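Local atomic coordinates of putative O-acetylhomoserine (Thiol)-lyase (Campylobacter jejuni, PDB entry 4OC9), a protein that probably uses pyridoxal 5'-phosphate to make homocysteine or methionine from O-acetylhomoserine and a sulfur donor, as a member of the trans-sulfuration enzyme family. Residues D[261-264]-D[265-269]; D[63-66]-D[67-71]; D[136-139]-D[140-143]; D[219-222]-D[223-227]. All blocks are in the same frame, centred on the assembly; numbering follows the deposited sequence.

Interaction 1 of 4, residues D[261-264]-D[265-269]; sequences RVII and TWLRD
Thr265 begins the second half of this part of helix 257-270 by giving its N-H to Arg261 O, 2.9 Å from Thr265 N. Its hydroxyl reaches the same arginine through a water, which accepts from Arg261 NH1 at 2.8 Å and lies 3.2 Å from Thr265 OG1. Next comes Trp266, whose indole meets the guanidinium almost upright, the two planes 72° apart. Trp266 NE1 stands over the centre of one guanidinium face, 4.0 Å above it, while Arg261 NH2 lies at the indole edge; a bend at chi3 (89°) carries the arginine there. Asn94 ties both down, its side-chain oxygen taking Trp266 NE1 and its carbonyl Arg261 NH2. Leu267 N then reaches back five residues to Val262 O, 2.8 Å away and nearly along the C=O axis, and Arg268 N does likewise to Ile263 O at 3.1 Å: the helix widens here into pi-type turns. Such a turn leaves Ile264 O to other donors, a second water and the hydroxyl of Tyr245. That water also donates to Asp269 OD1, 3.1 Å off. The widened helix thus pays for its altered bonding with solvent and a tyrosine hydroxyl, which satisfy the carbonyl of Ile264.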
loop_
_atom_site.group_PDB
_atom_site.type_symbol
_atom_site.label_atom_id
_atom_site.label_comp_id
_atom_site.label_asym_id
_atom_site.label_seq_id
_atom_site.Cartn_x
_atom_site.Cartn_y
_atom_site.Cartn_z
ATOM N N ARG D 261 -9.051 -23.185 -16.230
ATOM C CA ARG D 261 -9.803 -22.426 -17.201
ATOM C C ARG D 261 -10.038 -21.007 -16.680
ATOM O O ARG D 261 -9.957 -20.054 -17.421
ATOM C CB ARG D 261 -11.089 -23.151 -17.671
ATOM C CG ARG D 261 -11.609 -22.486 -18.942
ATOM C CD ARG D 261 -12.598 -23.279 -19.822
ATOM N NE ARG D 261 -13.988 -23.132 -19.508
ATOM C CZ ARG D 261 -14.887 -22.441 -20.210
ATOM N NH1 ARG D 261 -14.642 -21.858 -21.385
ATOM N NH2 ARG D 261 -16.115 -22.418 -19.746
ATOM N N VAL D 262 -10.313 -20.872 -15.390
ATOM C CA VAL D 262 -10.537 -19.547 -14.815
ATOM C C VAL D 262 -9.321 -18.648 -15.111
ATOM O O VAL D 262 -9.462 -17.459 -15.408
ATOM C CB VAL D 262 -10.740 -19.598 -13.286
ATOM C CG1 VAL D 262 -10.815 -18.190 -12.714
ATOM C CG2 VAL D 262 -11.979 -20.387 -12.912
ATOM N N ILE D 263 -8.136 -19.224 -15.018
ATOM C CA ILE D 263 -6.939 -18.468 -15.255
ATOM C C ILE D 263 -6.634 -18.169 -16.716
ATOM O O ILE D 263 -6.528 -16.986 -17.117
ATOM C CB ILE D 263 -5.704 -19.173 -14.684
ATOM C CG1 ILE D 263 -5.807 -19.272 -13.164
ATOM C CG2 ILE D 263 -4.459 -18.386 -15.054
ATOM C CD1 ILE D 263 -4.673 -20.022 -12.503
ATOM N N ILE D 264 -6.474 -19.224 -17.504
ATOM C CA ILE D 264 -6.117 -19.058 -18.922
ATOM C C ILE D 264 -7.200 -18.430 -19.804
ATOM O O ILE D 264 -6.905 -17.964 -20.908
ATOM C CB ILE D 264 -5.632 -20.372 -19.553
ATOM C CG1 ILE D 264 -6.776 -21.377 -19.729
ATOM C CG2 ILE D 264 -4.472 -20.915 -18.740
ATOM C CD1 ILE D 264 -6.357 -22.650 -20.440
ATOM N N THR D 265 -8.435 -18.417 -19.316
ATOM C CA THR D 265 -9.495 -17.833 -20.101
ATOM C C THR D 265 -10.183 -16.619 -19.463
ATOM O O THR D 265 -10.048 -15.512 -19.978
ATOM C CB THR D 265 -10.566 -18.880 -20.463
ATOM O OG1 THR D 265 -9.957 -19.987 -21.134
ATOM C CG2 THR D 265 -11.625 -18.264 -21.351
ATOM N N TRP D 266 -10.821 -16.794 -18.304
ATOM C CA TRP D 266 -11.536 -15.682 -17.680
ATOM C C TRP D 266 -10.651 -14.557 -17.110
ATOM O O TRP D 266 -10.969 -13.377 -17.287
ATOM C CB TRP D 266 -12.535 -16.206 -16.698
ATOM C CG TRP D 266 -13.391 -17.306 -17.321
ATOM C CD1 TRP D 266 -13.444 -18.610 -16.934
ATOM C CD2 TRP D 266 -14.180 -17.218 -18.507
ATOM N NE1 TRP D 266 -14.288 -19.303 -17.731
ATOM C CE2 TRP D 266 -14.746 -18.480 -18.720
ATOM C CE3 TRP D 266 -14.508 -16.176 -19.386
ATOM C CZ2 TRP D 266 -15.624 -18.755 -19.798
ATOM C CZ3 TRP D 266 -15.383 -16.443 -20.448
ATOM C CH2 TRP D 266 -15.934 -17.724 -20.636
ATOM N N LEU D 267 -9.587 -14.894 -16.401
ATOM C CA LEU D 267 -8.703 -13.849 -15.905
ATOM C C LEU D 267 -7.936 -13.260 -17.083
ATOM O O LEU D 267 -7.880 -12.055 -17.238
ATOM C CB LEU D 267 -7.699 -14.334 -14.845
ATOM C CG LEU D 267 -8.207 -14.473 -13.428
ATOM C CD1 LEU D 267 -7.217 -15.182 -12.519
ATOM C CD2 LEU D 267 -8.523 -13.075 -12.901
ATOM N N ARG D 268 -7.391 -14.124 -17.921
ATOM C CA ARG D 268 -6.621 -13.647 -19.042
ATOM C C ARG D 268 -7.354 -12.747 -19.992
ATOM O O ARG D 268 -6.820 -11.734 -20.414
ATOM C CB ARG D 268 -6.040 -14.812 -19.824
ATOM C CG ARG D 268 -5.089 -14.360 -20.912
ATOM C CD ARG D 268 -4.350 -15.528 -21.540
ATOM N NE ARG D 268 -3.236 -15.064 -22.391
ATOM C CZ ARG D 268 -2.368 -15.853 -23.032
ATOM N NH1 ARG D 268 -2.454 -17.179 -22.958
ATOM N NH2 ARG D 268 -1.402 -15.312 -23.756
ATOM N N ASP D 269 -8.591 -13.088 -20.314
ATOM C CA ASP D 269 -9.356 -12.278 -21.274
ATOM C C ASP D 269 -10.337 -11.250 -20.683
ATOM O O ASP D 269 -10.600 -10.246 -21.312
ATOM C CB ASP D 269 -10.098 -13.220 -22.247
ATOM C CG ASP D 269 -9.154 -14.207 -22.985
ATOM O OD1 ASP D 269 -7.915 -14.057 -22.928
ATOM O OD2 ASP D 269 -9.676 -15.155 -23.628
HETATM O O HOH W 1 -12.357 -21.137 -22.833
HETATM O O HOH W 2 -6.624 -16.845 -23.442
#

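Interaction 2 of 4, residues D[63-66]-D[67-71]; sequences DVLG and QRLAN
Val64 and Arg68 run alongside each other in the same direction on helix 60-73, with the methyl Val64 CG1 set over one face of the guanidinium. It sits 3.6 Å above that plane, off its centre, and is nearest to Arg68 NE. The valine branch gets there because CG1 is anti to the backbone N (chi1 176°), while the arginine runs extended from CG to NE. Arg68 NE donates a hydrogen bond to Gly13 O, and Leu286 of helix 276-309 packs on the same side chain. One residue on, and so on a different side of the helix, Leu65 and Leu69 are also aligned, their CD1 methyls 3.8 Å apart; Leu65 meets Leu282 and Leu283, whereas Leu69 faces Ala218 and Ile220 of strand 217-221. Gln67 folds back at chi2 (63°), which lets Gln67 NE2 donate to Asn71 OD1 at 3.1 Å, close to the plane of its own amide. Beneath these side chains runs regular alpha-helical bonding, for example Leu69 N to Leu65 O at 2.9 Å. The work is divided by side: apolar carbon covers one guanidinium face while Arg68 NE bonds Gly13 O, the leucines join the helix to sheet and helix neighbours, and the amide pair bridges successive turns.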
loop_
_atom_site.group_PDB
_atom_site.type_symbol
_atom_site.label_atom_id
_atom_site.label_comp_id
_atom_site.label_asym_id
_atom_site.label_seq_id
_atom_site.Cartn_x
_atom_site.Cartn_y
_atom_site.Cartn_z
ATOM N N ASP D 63 -1.312 -15.803 -4.910
ATOM C CA ASP D 63 -1.246 -17.277 -4.973
ATOM C C ASP D 63 -1.253 -17.872 -3.562
ATOM O O ASP D 63 -1.892 -18.898 -3.323
ATOM C CB ASP D 63 -0.004 -17.770 -5.720
ATOM C CG ASP D 63 -0.059 -17.462 -7.208
ATOM O OD1 ASP D 63 -1.147 -17.100 -7.717
ATOM O OD2 ASP D 63 0.986 -17.601 -7.870
ATOM N N VAL D 64 -0.517 -17.225 -2.646
ATOM C CA VAL D 64 -0.463 -17.703 -1.266
ATOM C C VAL D 64 -1.893 -17.666 -0.692
ATOM O O VAL D 64 -2.353 -18.621 -0.065
ATOM C CB VAL D 64 0.443 -16.871 -0.377
ATOM C CG1 VAL D 64 0.371 -17.378 1.057
ATOM C CG2 VAL D 64 1.875 -16.903 -0.883
ATOM N N LEU D 65 -2.604 -16.571 -0.970
ATOM C CA LEU D 65 -3.979 -16.382 -0.517
ATOM C C LEU D 65 -4.882 -17.486 -1.050
ATOM O O LEU D 65 -5.663 -18.091 -0.320
ATOM C CB LEU D 65 -4.509 -15.027 -0.979
ATOM C CG LEU D 65 -5.949 -14.663 -0.608
ATOM C CD1 LEU D 65 -6.227 -14.712 0.905
ATOM C CD2 LEU D 65 -6.285 -13.296 -1.147
ATOM N N GLY D 66 -4.774 -17.731 -2.342
ATOM C CA GLY D 66 -5.606 -18.756 -2.997
ATOM C C GLY D 66 -5.435 -20.127 -2.389
ATOM O O GLY D 66 -6.430 -20.796 -2.034
ATOM N N GLN D 67 -4.185 -20.540 -2.221
ATOM C CA GLN D 67 -3.910 -21.856 -1.685
ATOM C C GLN D 67 -4.325 -21.972 -0.212
ATOM O O GLN D 67 -4.876 -22.992 0.204
ATOM C CB GLN D 67 -2.443 -22.235 -1.911
ATOM C CG GLN D 67 -2.179 -23.705 -1.634
ATOM C CD GLN D 67 -2.947 -24.597 -2.593
ATOM O OE1 GLN D 67 -2.839 -24.466 -3.833
ATOM N NE2 GLN D 67 -3.692 -25.536 -2.037
ATOM N N ARG D 68 -4.063 -20.950 0.572
ATOM C CA ARG D 68 -4.474 -21.002 1.964
ATOM C C ARG D 68 -5.986 -21.057 2.075
ATOM O O ARG D 68 -6.506 -21.778 2.925
ATOM C CB ARG D 68 -3.936 -19.858 2.819
ATOM C CG ARG D 68 -2.441 -19.937 3.085
ATOM C CD ARG D 68 -2.013 -18.844 4.037
ATOM N NE ARG D 68 -0.567 -18.863 4.234
ATOM C CZ ARG D 68 0.108 -17.942 4.897
ATOM N NH1 ARG D 68 -0.512 -16.891 5.393
ATOM N NH2 ARG D 68 1.421 -18.033 5.014
ATOM N N LEU D 69 -6.690 -20.260 1.286
ATOM C CA LEU D 69 -8.161 -20.304 1.337
ATOM C C LEU D 69 -8.637 -21.714 0.992
ATOM O O LEU D 69 -9.600 -22.211 1.593
ATOM C CB LEU D 69 -8.805 -19.292 0.402
ATOM C CG LEU D 69 -8.789 -17.823 0.805
ATOM C CD1 LEU D 69 -9.096 -16.933 -0.377
ATOM C CD2 LEU D 69 -9.773 -17.613 1.929
ATOM N N ALA D 70 -7.964 -22.351 0.037
ATOM C CA ALA D 70 -8.314 -23.714 -0.337
ATOM C C ALA D 70 -8.017 -24.673 0.827
ATOM O O ALA D 70 -8.780 -25.590 1.095
ATOM C CB ALA D 70 -7.544 -24.160 -1.576
ATOM N N ASN D 71 -6.896 -24.470 1.470
ATOM C CA ASN D 71 -6.497 -25.300 2.598
ATOM C C ASN D 71 -7.461 -25.197 3.758
ATOM O O ASN D 71 -7.838 -26.216 4.313
ATOM C CB ASN D 71 -5.074 -24.961 3.068
ATOM C CG ASN D 71 -4.041 -25.299 2.026
ATOM O OD1 ASN D 71 -4.363 -25.863 1.002
ATOM N ND2 ASN D 71 -2.802 -24.917 2.263
#

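Interaction 3 of 4, residues D[136-139]-D[140-143]; sequences DSLE and KVID
Leu138 and Ile142 meet through their ends, Leu138 CD1 lying 4.1 Å from Ile142 CD1 as the two side chains slant across each other. Val141 adds a looser touch, its CG2 methyl 4.4 Å from Leu138 CD1. Ile142 also folds over the backbone: with CG1 anti to the carbonyl carbon (chi1 -66°), Ile142 CG1 comes within 3.2 Å of Leu138 O.

The main chain beneath these residues changes its pattern. Lys140 N makes an alpha-type bond to Asp136 O at 3.2 Å, nearly straight and in the carbonyl plane. After that the turns tighten, and the bond from Val141 N to Leu138 O is a weak one spanning three residues. Ile142 N turns mainly to Glu139 O, 3.2 Å away, but approaches from well above the carbonyl plane, 64° out of it; its second bond, to Leu138 O, is weak. Ile142 itself has left the helical conformation for an extended backbone.

Farther out, Ser137 OG bonds Asp134 O and the backbone N of Asp131, fixing the start of the helix. Glu139, bent at chi2 (-83°), turns its carboxylate to helix 164-174, where His174 and Lys173 bind its two oxygens; Ile142 packs on Ile170 of that helix, and Leu138 on Phe130 of strand 126-130. Beyond the helix end, Asp143 forms a salt bridge with Arg128, whose NH1 also donates to Val141 O. A short helix whose last turn tightens and unwinds, here linking edge strand 126-130 to strand 146-152, is a connection at the periphery of the alpha/beta PLP-binding domain of the aspartate aminotransferase fold.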
loop_
_atom_site.group_PDB
_atom_site.type_symbol
_atom_site.label_atom_id
_atom_site.label_comp_id
_atom_site.label_asym_id
_atom_site.label_seq_id
_atom_site.Cartn_x
_atom_site.Cartn_y
_atom_site.Cartn_z
ATOM N N ASP D 136 -37.990 -29.894 -4.179
ATOM C CA ASP D 136 -38.614 -30.508 -5.346
ATOM C C ASP D 136 -38.604 -29.429 -6.447
ATOM O O ASP D 136 -38.511 -29.758 -7.637
ATOM C CB ASP D 136 -40.065 -30.966 -5.094
ATOM C CG ASP D 136 -40.171 -32.116 -4.109
ATOM O OD1 ASP D 136 -39.161 -32.831 -3.878
ATOM O OD2 ASP D 136 -41.292 -32.332 -3.589
ATOM N N SER D 137 -38.683 -28.149 -6.047
ATOM C CA SER D 137 -38.679 -27.033 -6.998
ATOM C C SER D 137 -37.367 -26.991 -7.798
ATOM O O SER D 137 -37.317 -26.411 -8.885
ATOM C CB SER D 137 -38.901 -25.688 -6.314
ATOM O OG SER D 137 -37.838 -25.368 -5.420
ATOM N N LEU D 138 -36.306 -27.573 -7.250
ATOM C CA LEU D 138 -35.026 -27.617 -7.944
ATOM C C LEU D 138 -35.070 -28.670 -9.057
ATOM O O LEU D 138 -34.667 -28.381 -10.195
ATOM C CB LEU D 138 -33.871 -27.865 -6.975
ATOM C CG LEU D 138 -32.474 -28.027 -7.575
ATOM C CD1 LEU D 138 -32.089 -26.910 -8.537
ATOM C CD2 LEU D 138 -31.457 -28.152 -6.450
ATOM N N GLU D 139 -35.541 -29.878 -8.744
ATOM C CA GLU D 139 -35.661 -30.975 -9.756
ATOM C C GLU D 139 -36.422 -30.484 -10.969
ATOM O O GLU D 139 -36.077 -30.750 -12.106
ATOM C CB GLU D 139 -36.478 -32.112 -9.192
ATOM C CG GLU D 139 -35.861 -32.880 -8.051
ATOM C CD GLU D 139 -34.868 -33.979 -8.418
ATOM O OE1 GLU D 139 -34.431 -33.987 -9.567
ATOM O OE2 GLU D 139 -34.536 -34.849 -7.540
ATOM N N LYS D 140 -37.505 -29.789 -10.675
ATOM C CA LYS D 140 -38.393 -29.210 -11.664
ATOM C C LYS D 140 -37.753 -28.320 -12.729
ATOM O O LYS D 140 -38.090 -28.432 -13.896
ATOM C CB LYS D 140 -39.449 -28.402 -10.920
ATOM C CG LYS D 140 -40.490 -27.715 -11.800
ATOM C CD LYS D 140 -41.522 -26.975 -10.961
ATOM C CE LYS D 140 -42.584 -26.329 -11.838
ATOM N NZ LYS D 140 -43.622 -25.631 -11.028
ATOM N N VAL D 141 -36.840 -27.437 -12.330
ATOM C CA VAL D 141 -36.201 -26.541 -13.293
ATOM C C VAL D 141 -34.968 -27.113 -13.987
ATOM O O VAL D 141 -34.424 -26.484 -14.903
ATOM C CB VAL D 141 -35.869 -25.171 -12.676
ATOM C CG1 VAL D 141 -37.158 -24.457 -12.270
ATOM C CG2 VAL D 141 -34.882 -25.299 -11.508
ATOM N N ILE D 142 -34.547 -28.315 -13.607
ATOM C CA ILE D 142 -33.374 -28.942 -14.225
ATOM C C ILE D 142 -33.618 -29.631 -15.558
ATOM O O ILE D 142 -34.631 -30.325 -15.732
ATOM C CB ILE D 142 -32.765 -29.988 -13.281
ATOM C CG1 ILE D 142 -32.211 -29.283 -12.028
ATOM C CG2 ILE D 142 -31.639 -30.745 -13.963
ATOM C CD1 ILE D 142 -31.605 -30.204 -10.995
ATOM N N ASP D 143 -32.708 -29.408 -16.504
ATOM C CA ASP D 143 -32.775 -30.050 -17.832
ATOM C C ASP D 143 -31.315 -30.375 -18.223
ATOM O O ASP D 143 -30.399 -30.163 -17.417
ATOM C CB ASP D 143 -33.571 -29.266 -18.883
ATOM C CG ASP D 143 -32.906 -28.002 -19.313
ATOM O OD1 ASP D 143 -31.660 -27.915 -19.250
ATOM O OD2 ASP D 143 -33.623 -27.123 -19.835
#

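Interaction 4 of 4, residues D[219-222]-D[223-227]; sequences LIER and KDLND
Polar contacts first: Arg222 reaches along the turn that follows strand 217-221 and gives an N-H to the backbone, with Arg222 NH1 3.0 Å from Lys223 O. The donor lies in the carbonyl plane, though the bond is bent to 140° at the hydrogen. The extended arginine reaches this point because its CG sits between the backbone N and the carbonyl carbon (chi1 65°). Asp198 forms a salt bridge with Arg222 NE. A water lies 2.8 Å from Asn226 OD1 and donates to it; its other leg, to Glu221 OE1, is modelled very short, so the bridge is less certain in detail. Glu221 OE2 bonds Ser259.

Among the apolar contacts, Leu225 CA stands over the centre of one guanidinium face at 3.9 Å, and the Leu225 and Arg222 side chains cross at about a right angle. Farther along the side chain, Leu225 CD2 lies 3.8 Å from Glu221 CB, and the leucine continues onto Phe258 of helix 257-270.

The backbone makes a type II beta turn from Arg222 to Leu225, with Asp224 at phi 66°. In sum, the Arg222 guanidinium donates to a turn carbonyl somewhat off its plane while Leu225 carbon covers a face, and Asp198 probably offsets its charge.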
loop_
_atom_site.group_PDB
_atom_site.type_symbol
_atom_site.label_atom_id
_atom_site.label_comp_id
_atom_site.label_asym_id
_atom_site.label_seq_id
_atom_site.Cartn_x
_atom_site.Cartn_y
_atom_site.Cartn_z
ATOM N N LEU D 219 -12.580 -18.111 -5.862
ATOM C CA LEU D 219 -13.284 -19.300 -6.357
ATOM C C LEU D 219 -12.410 -20.446 -5.893
ATOM O O LEU D 219 -11.220 -20.498 -6.214
ATOM C CB LEU D 219 -13.431 -19.414 -7.877
ATOM C CG LEU D 219 -14.149 -18.331 -8.664
ATOM C CD1 LEU D 219 -13.185 -17.149 -8.799
ATOM C CD2 LEU D 219 -14.517 -18.833 -10.053
ATOM N N ILE D 220 -13.012 -21.375 -5.180
ATOM C CA ILE D 220 -12.295 -22.521 -4.661
ATOM C C ILE D 220 -12.913 -23.818 -5.163
ATOM O O ILE D 220 -14.145 -23.982 -5.151
ATOM C CB ILE D 220 -12.355 -22.502 -3.141
ATOM C CG1 ILE D 220 -11.853 -21.153 -2.629
ATOM C CG2 ILE D 220 -11.539 -23.647 -2.570
ATOM C CD1 ILE D 220 -11.962 -21.001 -1.135
ATOM N N GLU D 221 -12.076 -24.758 -5.600
ATOM C CA GLU D 221 -12.622 -26.021 -6.099
ATOM C C GLU D 221 -12.237 -27.176 -5.183
ATOM O O GLU D 221 -11.153 -27.196 -4.558
ATOM C CB GLU D 221 -12.170 -26.334 -7.526
ATOM C CG GLU D 221 -10.744 -26.854 -7.715
ATOM C CD GLU D 221 -10.427 -27.130 -9.194
ATOM O OE1 GLU D 221 -10.347 -28.323 -9.562
ATOM O OE2 GLU D 221 -10.378 -26.181 -10.012
ATOM N N ARG D 222 -13.137 -28.145 -5.084
ATOM C CA ARG D 222 -12.879 -29.305 -4.232
ATOM C C ARG D 222 -11.878 -30.237 -4.841
ATOM O O ARG D 222 -11.503 -30.129 -6.022
ATOM C CB ARG D 222 -14.131 -30.158 -4.059
ATOM C CG ARG D 222 -14.671 -30.839 -5.330
ATOM C CD ARG D 222 -15.805 -31.825 -4.996
ATOM N NE ARG D 222 -16.486 -32.446 -6.153
ATOM C CZ ARG D 222 -16.140 -33.589 -6.742
ATOM N NH1 ARG D 222 -15.063 -34.282 -6.359
ATOM N NH2 ARG D 222 -16.861 -34.035 -7.755
ATOM N N LYS D 223 -11.457 -31.184 -4.035
ATOM C CA LYS D 223 -10.522 -32.180 -4.515
ATOM C C LYS D 223 -11.271 -33.113 -5.445
ATOM O O LYS D 223 -12.432 -33.397 -5.218
ATOM C CB LYS D 223 -9.976 -32.991 -3.343
ATOM C CG LYS D 223 -9.142 -32.150 -2.405
ATOM C CD LYS D 223 -8.633 -32.924 -1.223
ATOM C CE LYS D 223 -7.767 -32.008 -0.400
ATOM N NZ LYS D 223 -7.142 -32.705 0.747
ATOM N N ASP D 224 -10.605 -33.551 -6.500
ATOM C CA ASP D 224 -11.164 -34.479 -7.476
ATOM C C ASP D 224 -12.312 -33.951 -8.306
ATOM O O ASP D 224 -13.046 -34.734 -8.908
ATOM C CB ASP D 224 -11.554 -35.779 -6.781
ATOM C CG ASP D 224 -10.355 -36.454 -6.083
ATOM O OD1 ASP D 224 -9.253 -36.495 -6.674
ATOM O OD2 ASP D 224 -10.539 -36.997 -4.969
ATOM N N LEU D 225 -12.447 -32.632 -8.421
ATOM C CA LEU D 225 -13.520 -32.079 -9.253
ATOM C C LEU D 225 -13.405 -32.530 -10.749
ATOM O O LEU D 225 -14.406 -32.516 -11.496
ATOM C CB LEU D 225 -13.536 -30.560 -9.175
ATOM C CG LEU D 225 -14.617 -29.835 -9.991
ATOM C CD1 LEU D 225 -15.996 -30.332 -9.611
ATOM C CD2 LEU D 225 -14.514 -28.343 -9.768
ATOM N N ASN D 226 -12.187 -32.854 -11.208
ATOM C CA ASN D 226 -11.974 -33.319 -12.589
ATOM C C ASN D 226 -12.873 -34.511 -12.883
ATOM O O ASN D 226 -13.443 -34.616 -13.991
ATOM C CB ASN D 226 -10.519 -33.716 -12.830
ATOM C CG ASN D 226 -9.573 -32.532 -12.888
ATOM O OD1 ASN D 226 -9.985 -31.387 -13.084
ATOM N ND2 ASN D 226 -8.300 -32.820 -12.832
ATOM N N ASP D 227 -13.013 -35.401 -11.893
ATOM C CA ASP D 227 -13.877 -36.600 -12.025
ATOM C C ASP D 227 -15.256 -36.222 -12.559
ATOM O O ASP D 227 -15.826 -36.915 -13.382
ATOM C CB ASP D 227 -14.038 -37.316 -10.673
ATOM C CG ASP D 227 -12.729 -37.826 -10.112
ATOM O OD1 ASP D 227 -11.697 -37.712 -10.796
ATOM O OD2 ASP D 227 -12.706 -38.341 -8.973
HETATM O O HOH W 3 -11.126 -29.254 -11.775
#

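Three of the four contacts cluster round one end of the large mixed sheet. Strand 217-221 lies between helices: Ile220 of interaction 4 packs its CG2 3.9 Å from Ala70 CA of interaction 2, while Leu219 CD2 meets Val262 CG2 of interaction 1 at 4.1 Å. Interactions 1 and 2 do not touch, their nearest atoms being about 7 Å apart, but strand 77-81 receives side chains from both. Interaction 3 stands apart at the far sheet edge, its centre about 34 Å from that of interaction 2. Lys206, the lysine that carries the pyridoxal phosphate, follows strand 199-203, the direct neighbour of strand 217-221, and Leu69 of interaction 2 touches Leu204 just before it.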